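Local coordinates for CRISPR-associated endonuclease Cas9 (Campylobacter jejuni subsp. jejuni serotype O:2, PDB 5X2H), which uses a guide RNA to recognise complementary target DNA and, as the full-length enzyme, cuts both its strands in bacterial adaptive immunity, at residues K438-Y449 with L497-D507. Numbering follows the deposited sequence.
Sequences KDFLPAFNETYY and LVLNYTKDYLD
Two tyrosine hydroxyls converge on one carboxylate oxygen: Asp-504 OD2 accepts a very short bond from Tyr-449 OH (2.5 Å) and a longer one from Tyr-448 OH (3.1 Å). Asp-504 OD2 lies at the edge of the Tyr-449 ring, near its plane, whereas the Tyr-448 hydroxyl comes from well above the carboxylate plane; that hydroxyl is also bonded to the backbone N of Asn-434. With CG of Tyr-448 wedged between backbone N and carbonyl carbon (chi1 37°), its ring lies under the hydroxyl of Tyr-505, which sits 3.1 Å above the ring centre. The Tyr-505 ring in turn takes Thr-447 CG2 on one face, a CH-pi contact 3.6 Å from the centroid.

Tyr-501 is clasped on both faces. The edge of Phe-444 meets one in a T-shaped pair, planes 79° apart, with CD1 over the ring centre, and Leu-441 CD1 lies over the opposite face. The Tyr-501 hydroxyl donates to Pro-442 O at 2.7 Å, meeting the carbonyl oxygen almost head-on, which fixes the ring's outer end against the loop. Farther along, the backbones form a single bridge: Lys-438 N donates to Tyr-505 O (2.9 Å) and Asp-507 N to Lys-438 O (2.7 Å).

Helix 456-476 and strand 481-485 also pack against helix 493-505, placing the contact beside the RuvC sheet, while Ala-443 and Asn-445 rest on sugars of the bound RNA. Two hydroxyl donors would be expected to stabilise Asp-504 as the carboxylate; with the Pro-442 bond, the clasped Tyr-501 ring and the backbone bridge, they are consistent with a loop held to helix 493-505 beside the RNA.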
ATOM      1  N   LYS A 438     -15.023 -27.821   0.050  1.00 74.43           N
ATOM      2  CA  LYS A 438     -16.083 -27.387  -0.847  1.00 76.49           C
ATOM      3  C   LYS A 438     -15.843 -27.890  -2.265  1.00 74.69           C
ATOM      4  O   LYS A 438     -14.735 -28.295  -2.631  1.00 71.92           O
ATOM      5  CB  LYS A 438     -16.197 -25.858  -0.851  1.00 78.63           C
ATOM      6  CG  LYS A 438     -16.597 -25.262   0.488  1.00 81.05           C
ATOM      7  CD  LYS A 438     -17.999 -25.696   0.877  1.00 85.74           C
ATOM      8  CE  LYS A 438     -18.387 -25.168   2.249  1.00 86.43           C
ATOM      9  NZ  LYS A 438     -19.782 -25.556   2.605  1.00 89.43           N
ATOM     10  N   ASP A 439     -16.912 -27.861  -3.066  1.00 76.57           N
ATOM     11  CA  ASP A 439     -16.793 -28.205  -4.481  1.00 77.28           C
ATOM     12  C   ASP A 439     -15.961 -27.169  -5.225  1.00 77.62           C
ATOM     13  O   ASP A 439     -15.092 -27.518  -6.033  1.00 77.02           O
ATOM     14  CB  ASP A 439     -18.180 -28.328  -5.114  1.00 78.63           C
ATOM     15  CG  ASP A 439     -18.982 -29.479  -4.546  1.00 78.82           C
ATOM     16  OD1 ASP A 439     -18.367 -30.443  -4.045  1.00 76.83           O
ATOM     17  OD2 ASP A 439     -20.228 -29.421  -4.605  1.00 79.88           O
ATOM     18  N   PHE A 440     -16.220 -25.890  -4.972  1.00 77.27           N
ATOM     19  CA  PHE A 440     -15.459 -24.798  -5.553  1.00 75.78           C
ATOM     20  C   PHE A 440     -14.569 -24.171  -4.490  1.00 72.12           C
ATOM     21  O   PHE A 440     -14.883 -24.205  -3.296  1.00 70.92           O
ATOM     22  CB  PHE A 440     -16.383 -23.732  -6.149  1.00 75.94           C
ATOM     23  CG  PHE A 440     -17.309 -24.255  -7.208  1.00 78.20           C
ATOM     24  CD1 PHE A 440     -16.879 -24.392  -8.517  1.00 79.85           C
ATOM     25  CD2 PHE A 440     -18.613 -24.605  -6.896  1.00 78.62           C
ATOM     26  CE1 PHE A 440     -17.729 -24.871  -9.495  1.00 83.01           C
ATOM     27  CE2 PHE A 440     -19.469 -25.084  -7.869  1.00 81.70           C
ATOM     28  CZ  PHE A 440     -19.026 -25.216  -9.172  1.00 83.95           C
ATOM     29  N   LEU A 441     -13.459 -23.601  -4.929  1.00 68.54           N
ATOM     30  CA  LEU A 441     -12.545 -22.958  -3.998  1.00 64.53           C
ATOM     31  C   LEU A 441     -13.183 -21.676  -3.477  1.00 64.41           C
ATOM     32  O   LEU A 441     -13.533 -20.800  -4.279  1.00 67.72           O
ATOM     33  CB  LEU A 441     -11.211 -22.665  -4.676  1.00 63.71           C
ATOM     34  CG  LEU A 441     -10.055 -22.288  -3.746  1.00 62.61           C
ATOM     35  CD1 LEU A 441      -9.786 -23.408  -2.752  1.00 62.10           C
ATOM     36  CD2 LEU A 441      -8.801 -21.969  -4.546  1.00 63.70           C
ATOM     37  N   PRO A 442     -13.373 -21.531  -2.170  1.00 62.06           N
ATOM     38  CA  PRO A 442     -14.007 -20.318  -1.643  1.00 58.89           C
ATOM     39  C   PRO A 442     -13.060 -19.131  -1.717  1.00 56.60           C
ATOM     40  O   PRO A 442     -11.866 -19.261  -1.996  1.00 54.86           O
ATOM     41  CB  PRO A 442     -14.324 -20.689  -0.193  1.00 58.47           C
ATOM     42  CG  PRO A 442     -13.270 -21.684   0.159  1.00 59.94           C
ATOM     43  CD  PRO A 442     -13.026 -22.481  -1.099  1.00 62.63           C
ATOM     44  N   ALA A 443     -13.623 -17.953  -1.458  1.00 56.27           N
ATOM     45  CA  ALA A 443     -12.832 -16.729  -1.446  1.00 56.56           C
ATOM     46  C   ALA A 443     -11.670 -16.860  -0.472  1.00 59.16           C
ATOM     47  O   ALA A 443     -11.846 -17.291   0.671  1.00 59.87           O
ATOM     48  CB  ALA A 443     -13.710 -15.539  -1.066  1.00 52.96           C
ATOM     49  N   PHE A 444     -10.473 -16.496  -0.938  1.00 58.12           N
ATOM     50  CA  PHE A 444      -9.291 -16.543  -0.086  1.00 56.73           C
ATOM     51  C   PHE A 444      -9.458 -15.692   1.167  1.00 59.73           C
ATOM     52  O   PHE A 444      -8.820 -15.973   2.188  1.00 59.54           O
ATOM     53  CB  PHE A 444      -8.061 -16.090  -0.878  1.00 53.18           C
ATOM     54  CG  PHE A 444      -6.781 -16.158  -0.102  1.00 49.96           C
ATOM     55  CD1 PHE A 444      -6.148 -17.372   0.104  1.00 48.23           C
ATOM     56  CD2 PHE A 444      -6.212 -15.011   0.423  1.00 49.96           C
ATOM     57  CE1 PHE A 444      -4.969 -17.441   0.820  1.00 48.16           C
ATOM     58  CE2 PHE A 444      -5.030 -15.073   1.141  1.00 48.13           C
ATOM     59  CZ  PHE A 444      -4.409 -16.290   1.338  1.00 48.26           C
ATOM     60  N   ASN A 445     -10.316 -14.669   1.111  1.00 59.89           N
ATOM     61  CA  ASN A 445     -10.593 -13.823   2.265  1.00 60.45           C
ATOM     62  C   ASN A 445     -11.278 -14.581   3.395  1.00 63.07           C
ATOM     63  O   ASN A 445     -11.187 -14.156   4.551  1.00 64.34           O
ATOM     64  CB  ASN A 445     -11.465 -12.640   1.839  1.00 63.49           C
ATOM     65  CG  ASN A 445     -11.472 -11.518   2.859  1.00 66.51           C
ATOM     66  OD1 ASN A 445     -10.429 -11.129   3.381  1.00 65.58           O
ATOM     67  ND2 ASN A 445     -12.655 -10.987   3.142  1.00 69.99           N
ATOM     68  N   GLU A 446     -11.958 -15.684   3.091  1.00 63.41           N
ATOM     69  CA  GLU A 446     -12.728 -16.421   4.083  1.00 65.38           C
ATOM     70  C   GLU A 446     -11.947 -17.565   4.718  1.00 63.81           C
ATOM     71  O   GLU A 446     -12.518 -18.315   5.516  1.00 64.35           O
ATOM     72  CB  GLU A 446     -14.015 -16.962   3.452  1.00 72.21           C
ATOM     73  CG  GLU A 446     -14.773 -15.925   2.639  1.00 80.01           C
ATOM     74  CD  GLU A 446     -15.163 -14.714   3.461  1.00 86.34           C
ATOM     75  OE1 GLU A 446     -16.207 -14.768   4.143  1.00 90.36           O
ATOM     76  OE2 GLU A 446     -14.422 -13.709   3.434  1.00 88.27           O
ATOM     77  N   THR A 447     -10.672 -17.719   4.385  1.00 60.39           N
ATOM     78  CA  THR A 447      -9.823 -18.738   4.980  1.00 61.58           C
ATOM     79  C   THR A 447      -8.974 -18.128   6.089  1.00 62.69           C
ATOM     80  O   THR A 447      -8.802 -16.909   6.171  1.00 60.65           O
ATOM     81  CB  THR A 447      -8.917 -19.379   3.925  1.00 60.69           C
ATOM     82  OG1 THR A 447      -7.868 -18.468   3.576  1.00 58.71           O
ATOM     83  CG2 THR A 447      -9.713 -19.723   2.674  1.00 61.40           C
ATOM     84  N   TYR A 448      -8.436 -18.995   6.948  1.00 68.07           N
ATOM     85  CA  TYR A 448      -7.546 -18.502   7.995  1.00 71.93           C
ATOM     86  C   TYR A 448      -6.164 -18.134   7.472  1.00 71.03           C
ATOM     87  O   TYR A 448      -5.327 -17.680   8.260  1.00 73.39           O
ATOM     88  CB  TYR A 448      -7.420 -19.529   9.125  1.00 77.85           C
ATOM     89  CG  TYR A 448      -7.411 -20.966   8.668  1.00 82.99           C
ATOM     90  CD1 TYR A 448      -6.406 -21.445   7.839  1.00 86.54           C
ATOM     91  CD2 TYR A 448      -8.402 -21.850   9.076  1.00 85.19           C
ATOM     92  CE1 TYR A 448      -6.392 -22.760   7.419  1.00 89.00           C
ATOM     93  CE2 TYR A 448      -8.396 -23.167   8.663  1.00 88.04           C
ATOM     94  CZ  TYR A 448      -7.388 -23.617   7.834  1.00 89.54           C
ATOM     95  OH  TYR A 448      -7.370 -24.926   7.415  1.00 90.33           O
ATOM     96  N   TYR A 449      -5.903 -18.318   6.177  1.00 66.82           N
ATOM     97  CA  TYR A 449      -4.677 -17.827   5.563  1.00 61.98           C
ATOM     98  C   TYR A 449      -4.749 -16.349   5.212  1.00 63.11           C
ATOM     99  O   TYR A 449      -3.754 -15.796   4.731  1.00 64.30           O
ATOM    100  CB  TYR A 449      -4.355 -18.619   4.293  1.00 60.45           C
ATOM    101  CG  TYR A 449      -4.055 -20.084   4.505  1.00 59.73           C
ATOM    102  CD1 TYR A 449      -2.847 -20.494   5.056  1.00 60.05           C
ATOM    103  CD2 TYR A 449      -4.968 -21.062   4.128  1.00 56.82           C
ATOM    104  CE1 TYR A 449      -2.564 -21.835   5.243  1.00 58.84           C
ATOM    105  CE2 TYR A 449      -4.692 -22.405   4.309  1.00 56.75           C
ATOM    106  CZ  TYR A 449      -3.488 -22.785   4.868  1.00 57.22           C
ATOM    107  OH  TYR A 449      -3.210 -24.120   5.051  1.00 57.58           O
ATOM    108  N   LEU A 497       1.809 -21.366  -0.430  1.00 65.04           N
ATOM    109  CA  LEU A 497       0.580 -20.780   0.092  1.00 62.42           C
ATOM    110  C   LEU A 497      -0.627 -21.221  -0.726  1.00 60.32           C
ATOM    111  O   LEU A 497      -1.647 -21.645  -0.168  1.00 61.63           O
ATOM    112  CB  LEU A 497       0.692 -19.256   0.102  1.00 59.30           C
ATOM    113  CG  LEU A 497      -0.495 -18.493   0.690  1.00 54.75           C
ATOM    114  CD1 LEU A 497      -0.692 -18.855   2.157  1.00 54.65           C
ATOM    115  CD2 LEU A 497      -0.279 -17.007   0.533  1.00 52.74           C
ATOM    116  N   VAL A 498      -0.533 -21.118  -2.053  1.00 58.87           N
ATOM    117  CA  VAL A 498      -1.633 -21.538  -2.915  1.00 57.07           C
ATOM    118  C   VAL A 498      -1.910 -23.025  -2.738  1.00 59.52           C
ATOM    119  O   VAL A 498      -3.066 -23.466  -2.760  1.00 60.99           O
ATOM    120  CB  VAL A 498      -1.322 -21.185  -4.382  1.00 54.78           C
ATOM    121  CG1 VAL A 498      -2.340 -21.818  -5.313  1.00 55.67           C
ATOM    122  CG2 VAL A 498      -1.303 -19.674  -4.569  1.00 51.31           C
ATOM    123  N   LEU A 499      -0.856 -23.819  -2.543  1.00 60.99           N
ATOM    124  CA  LEU A 499      -1.023 -25.259  -2.377  1.00 63.87           C
ATOM    125  C   LEU A 499      -1.755 -25.585  -1.080  1.00 67.84           C
ATOM    126  O   LEU A 499      -2.716 -26.364  -1.080  1.00 70.47           O
ATOM    127  CB  LEU A 499       0.342 -25.946  -2.425  1.00 67.49           C
ATOM    128  CG  LEU A 499       0.394 -27.462  -2.226  1.00 74.58           C
ATOM    129  CD1 LEU A 499       1.353 -28.095  -3.224  1.00 77.12           C
ATOM    130  CD2 LEU A 499       0.806 -27.811  -0.801  1.00 75.48           C
ATOM    131  N   ASN A 500      -1.311 -25.004   0.040  1.00 67.91           N
ATOM    132  CA  ASN A 500      -1.977 -25.253   1.317  1.00 69.88           C
ATOM    133  C   ASN A 500      -3.404 -24.724   1.306  1.00 66.59           C
ATOM    134  O   ASN A 500      -4.308 -25.335   1.886  1.00 67.00           O
ATOM    135  CB  ASN A 500      -1.185 -24.616   2.460  1.00 61.02           C
ATOM    136  CG  ASN A 500       0.148 -25.290   2.694  1.00 71.65           C
ATOM    137  OD1 ASN A 500       0.257 -26.515   2.646  1.00 72.70           O
ATOM    138  ND2 ASN A 500       1.175 -24.490   2.956  1.00 61.87           N
ATOM    139  N   TYR A 501      -3.621 -23.583   0.650  1.00 62.67           N
ATOM    140  CA  TYR A 501      -4.959 -23.015   0.534  1.00 62.19           C
ATOM    141  C   TYR A 501      -5.868 -23.897  -0.316  1.00 68.23           C
ATOM    142  O   TYR A 501      -7.078 -23.958  -0.070  1.00 72.01           O
ATOM    143  CB  TYR A 501      -4.833 -21.593  -0.023  1.00 56.07           C
ATOM    144  CG  TYR A 501      -6.036 -20.966  -0.698  1.00 54.67           C
ATOM    145  CD1 TYR A 501      -7.294 -20.968  -0.104  1.00 55.24           C
ATOM    146  CD2 TYR A 501      -5.889 -20.300  -1.909  1.00 51.73           C
ATOM    147  CE1 TYR A 501      -8.379 -20.367  -0.728  1.00 53.56           C
ATOM    148  CE2 TYR A 501      -6.958 -19.696  -2.533  1.00 50.88           C
ATOM    149  CZ  TYR A 501      -8.200 -19.728  -1.942  1.00 54.58           C
ATOM    150  OH  TYR A 501      -9.257 -19.121  -2.581  1.00 56.12           O
ATOM    151  N   THR A 502      -5.304 -24.621  -1.282  1.00 66.72           N
ATOM    152  CA  THR A 502      -6.130 -25.460  -2.143  1.00 65.85           C
ATOM    153  C   THR A 502      -6.479 -26.786  -1.475  1.00 69.76           C
ATOM    154  O   THR A 502      -7.627 -27.236  -1.552  1.00 71.21           O
ATOM    155  CB  THR A 502      -5.423 -25.702  -3.477  1.00 64.44           C
ATOM    156  OG1 THR A 502      -5.121 -24.443  -4.094  1.00 59.68           O
ATOM    157  CG2 THR A 502      -6.308 -26.513  -4.413  1.00 65.44           C
ATOM    158  N   LYS A 503      -5.516 -27.426  -0.807  1.00 71.18           N
ATOM    159  CA  LYS A 503      -5.792 -28.724  -0.204  1.00 73.30           C
ATOM    160  C   LYS A 503      -6.554 -28.617   1.111  1.00 71.24           C
ATOM    161  O   LYS A 503      -7.119 -29.617   1.562  1.00 72.34           O
ATOM    162  CB  LYS A 503      -4.495 -29.509   0.011  1.00 77.88           C
ATOM    163  CG  LYS A 503      -3.538 -28.939   1.048  1.00 79.43           C
ATOM    164  CD  LYS A 503      -2.391 -29.916   1.281  1.00 83.13           C
ATOM    165  CE  LYS A 503      -1.202 -29.260   1.970  1.00 86.23           C
ATOM    166  NZ  LYS A 503      -1.480 -28.875   3.383  1.00 88.28           N
ATOM    167  N   ASP A 504      -6.590 -27.437   1.729  1.00 65.67           N
ATOM    168  CA  ASP A 504      -7.355 -27.271   2.958  1.00 71.49           C
ATOM    169  C   ASP A 504      -8.835 -27.018   2.707  1.00 70.46           C
ATOM    170  O   ASP A 504      -9.646 -27.240   3.613  1.00 74.36           O
ATOM    171  CB  ASP A 504      -6.791 -26.118   3.793  1.00 64.66           C
ATOM    172  CG  ASP A 504      -5.563 -26.512   4.587  1.00 70.30           C
ATOM    173  OD1 ASP A 504      -5.080 -27.652   4.424  1.00 72.43           O
ATOM    174  OD2 ASP A 504      -5.085 -25.677   5.383  1.00 69.84           O
ATOM    175  N   TYR A 505      -9.210 -26.566   1.508  1.00 67.25           N
ATOM    176  CA  TYR A 505     -10.564 -26.082   1.271  1.00 67.49           C
ATOM    177  C   TYR A 505     -11.261 -26.659   0.047  1.00 69.36           C
ATOM    178  O   TYR A 505     -12.460 -26.409  -0.118  1.00 72.72           O
ATOM    179  CB  TYR A 505     -10.566 -24.549   1.151  1.00 66.60           C
ATOM    180  CG  TYR A 505     -10.342 -23.847   2.469  1.00 69.57           C
ATOM    181  CD1 TYR A 505     -11.415 -23.496   3.277  1.00 72.25           C
ATOM    182  CD2 TYR A 505      -9.061 -23.548   2.912  1.00 70.05           C
ATOM    183  CE1 TYR A 505     -11.221 -22.862   4.484  1.00 74.03           C
ATOM    184  CE2 TYR A 505      -8.857 -22.914   4.121  1.00 72.03           C
ATOM    185  CZ  TYR A 505      -9.942 -22.572   4.902  1.00 74.49           C
ATOM    186  OH  TYR A 505      -9.751 -21.939   6.108  1.00 76.50           O
ATOM    187  N   LEU A 506     -10.576 -27.412  -0.808  1.00 69.13           N
ATOM    188  CA  LEU A 506     -11.184 -27.951  -2.017  1.00 71.03           C
ATOM    189  C   LEU A 506     -11.393 -29.454  -1.880  1.00 75.24           C
ATOM    190  O   LEU A 506     -10.515 -30.173  -1.395  1.00 77.47           O
ATOM    191  CB  LEU A 506     -10.325 -27.662  -3.251  1.00 64.04           C
ATOM    192  CG  LEU A 506     -11.011 -27.902  -4.598  1.00 68.32           C
ATOM    193  CD1 LEU A 506     -12.061 -26.829  -4.858  1.00 62.26           C
ATOM    194  CD2 LEU A 506      -9.998 -27.954  -5.731  1.00 66.88           C
ATOM    195  N   ASP A 507     -12.562 -29.920  -2.313  1.00 75.70           N
ATOM    196  CA  ASP A 507     -12.880 -31.341  -2.310  1.00 78.40           C
ATOM    197  C   ASP A 507     -12.556 -31.935  -3.674  1.00 74.18           C
ATOM    198  O   ASP A 507     -12.988 -31.409  -4.705  1.00 80.87           O
ATOM    199  CB  ASP A 507     -14.355 -31.563  -1.969  1.00 75.16           C
ATOM    200  CG  ASP A 507     -14.681 -33.021  -1.724  1.00 79.62           C
ATOM    201  OD1 ASP A 507     -13.744 -33.809  -1.480  1.00 81.00           O
ATOM    202  OD2 ASP A 507     -15.875 -33.379  -1.779  1.00 82.37           O
TER